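Local atomic coordinates of msDPBB_sym2 protein (Synthetic construct, PDB entry 7DWW), a protein that is a computationally designed double-psi beta-barrel, made to reproduce with a symmetric sequence the core fold of RNA polymerase. Residues 7-12 with 75-80. Numbering follows the deposited sequence.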
loop_
_atom_site.group_PDB
_atom_site.type_symbol
_atom_site.label_atom_id
_atom_site.label_comp_id
_atom_site.label_asym_id
_atom_site.label_seq_id
_atom_site.Cartn_x
_atom_site.Cartn_y
_atom_site.Cartn_z
ATOM N N ALA A 7 -3.598 -7.112 -0.297
ATOM C CA ALA A 7 -4.471 -6.042 0.163
ATOM C C ALA A 7 -5.260 -5.514 -1.015
ATOM O O ALA A 7 -4.886 -5.714 -2.177
ATOM C CB ALA A 7 -3.682 -4.909 0.821
ATOM N N ARG A 8 -6.388 -4.874 -0.715
ATOM C CA ARG A 8 -7.196 -4.230 -1.732
ATOM C C ARG A 8 -6.808 -2.766 -1.851
ATOM O O ARG A 8 -6.597 -2.082 -0.844
ATOM C CB ARG A 8 -8.687 -4.321 -1.420
ATOM C CG ARG A 8 -9.488 -4.955 -2.528
ATOM C CD ARG A 8 -10.907 -5.202 -2.078
ATOM N NE ARG A 8 -11.316 -6.601 -2.083
ATOM C CZ ARG A 8 -11.562 -7.335 -3.166
ATOM N NH1 ARG A 8 -11.426 -6.809 -4.373
ATOM N NH2 ARG A 8 -11.953 -8.603 -3.038
ATOM N N VAL A 9 -6.763 -2.283 -3.084
ATOM C CA VAL A 9 -6.286 -0.936 -3.359
ATOM C C VAL A 9 -7.388 0.051 -2.991
ATOM O O VAL A 9 -8.557 -0.149 -3.357
ATOM C CB VAL A 9 -5.869 -0.810 -4.836
ATOM C CG1 VAL A 9 -5.613 0.650 -5.244
ATOM C CG2 VAL A 9 -4.660 -1.719 -5.108
ATOM N N ALA A 10 -7.035 1.089 -2.238
ATOM C CA ALA A 10 -7.914 2.201 -1.912
ATOM C C ALA A 10 -7.188 3.520 -2.138
ATOM O O ALA A 10 -5.967 3.575 -2.179
ATOM C CB ALA A 10 -8.410 2.145 -0.466
ATOM N N LEU A 11 -7.968 4.571 -2.305
ATOM C CA LEU A 11 -7.447 5.878 -2.674
ATOM C C LEU A 11 -6.943 6.639 -1.441
ATOM O O LEU A 11 -7.648 6.731 -0.431
ATOM C CB LEU A 11 -8.544 6.643 -3.404
ATOM C CG LEU A 11 -8.258 8.049 -3.912
ATOM C CD1 LEU A 11 -7.127 7.994 -4.927
ATOM C CD2 LEU A 11 -9.494 8.669 -4.536
ATOM N N ALA A 12 -5.699 7.121 -1.508
ATOM C CA ALA A 12 -5.146 7.932 -0.434
ATOM C C ALA A 12 -6.007 9.165 -0.181
ATOM O O ALA A 12 -6.585 9.746 -1.099
ATOM C CB ALA A 12 -3.712 8.360 -0.786
ATOM N N LEU A 75 1.080 1.651 -11.758
ATOM C CA LEU A 75 1.085 0.209 -11.582
ATOM C C LEU A 75 0.097 -0.459 -12.526
ATOM O O LEU A 75 0.215 -1.664 -12.793
ATOM C CB LEU A 75 0.767 -0.110 -10.123
ATOM C CG LEU A 75 0.733 -1.562 -9.663
ATOM C CD1 LEU A 75 2.048 -2.269 -9.979
ATOM C CD2 LEU A 75 0.442 -1.531 -8.182
ATOM N N GLY A 76 -0.871 0.307 -13.025
ATOM C CA GLY A 76 -1.973 -0.231 -13.778
ATOM C C GLY A 76 -3.118 -0.799 -12.959
ATOM O O GLY A 76 -3.678 -1.830 -13.353
ATOM N N VAL A 77 -3.485 -0.173 -11.834
ATOM C CA VAL A 77 -4.554 -0.683 -10.978
ATOM C C VAL A 77 -5.587 0.403 -10.694
ATOM O O VAL A 77 -5.327 1.597 -10.874
ATOM C CB VAL A 77 -4.014 -1.264 -9.648
ATOM C CG1 VAL A 77 -3.143 -2.468 -9.912
ATOM C CG2 VAL A 77 -3.250 -0.210 -8.857
ATOM N N LYS A 78 -6.782 -0.015 -10.271
ATOM C CA LYS A 78 -7.826 0.908 -9.839
ATOM C C LYS A 78 -8.317 0.532 -8.446
ATOM O O LYS A 78 -8.108 -0.596 -7.966
ATOM C CB LYS A 78 -9.038 0.916 -10.794
ATOM C CG LYS A 78 -9.738 -0.432 -10.934
ATOM C CD LYS A 78 -11.119 -0.302 -11.591
ATOM C CE LYS A 78 -11.671 -1.674 -11.971
ATOM N NZ LYS A 78 -10.643 -2.431 -12.728
ATOM N N VAL A 79 -8.999 1.490 -7.815
ATOM C CA VAL A 79 -9.543 1.294 -6.479
ATOM C C VAL A 79 -10.403 0.037 -6.514
ATOM O O VAL A 79 -11.249 -0.112 -7.410
ATOM C CB VAL A 79 -10.320 2.539 -6.022
ATOM C CG1 VAL A 79 -11.244 2.227 -4.844
ATOM C CG2 VAL A 79 -9.364 3.629 -5.640
ATOM N N GLY A 80 -10.137 -0.898 -5.609
ATOM C CA GLY A 80 -10.837 -2.182 -5.561
ATOM C C GLY A 80 -9.966 -3.379 -5.964
ATOM O O GLY A 80 -10.263 -4.498 -5.534
#
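Arg8 and Val9 of strand 4-11 meet Val79 and Gly80 at the far end of the loop that leads from helix 69-75 into strand 82-87, a junction of the double-psi beta-barrel. The two segments run nearly perpendicular across the touching parts, and two hydrogen bonds fasten them at Gly80, whose backbone is gripped on both its N and its O. Gly80 N donates to Val9 O over 2.9 Å, coming in tilted 26° from the carbonyl plane. Val79 CA lies 3.6 Å from Val9 O in a weaker CA-H...O contact to the same oxygen, and a backbone bond between Val9 and Asp81 carries the pairing on toward strand 82-87.

Beside this junction the Val9 side chain points into the loop, which follows directly on the Schellman motif that ends the helix. Val9 CG1, set anti to the backbone N (chi1 169°), lies 3.9 Å from Lys78 O, while Val9 CG2 faces Val77 CG2 at a looser 4.3 Å. Both valines also touch Val83, and Val9 reaches Met72, so this buried layer joins strand, loop and helix. On the loop side, Val79 lays its CG2 methyl against Leu11, with Val79 CG2 3.7 Å from Leu11 N and 3.8 Å from Leu11 CB; the Leu11 side chain also touches Glu69 and Met72.

On the solvent-exposed side the Arg8 chain runs past the Gly80 carbonyl, with Arg8 CG only 3.1 Å from Gly80 O. The Arg8 chain then bends at chi3 (-119°), bringing its guanidinium edge back to that oxygen. Arg8 NH1 donates to Gly80 O at 2.8 Å, with the acceptor lying almost in the guanidinium plane.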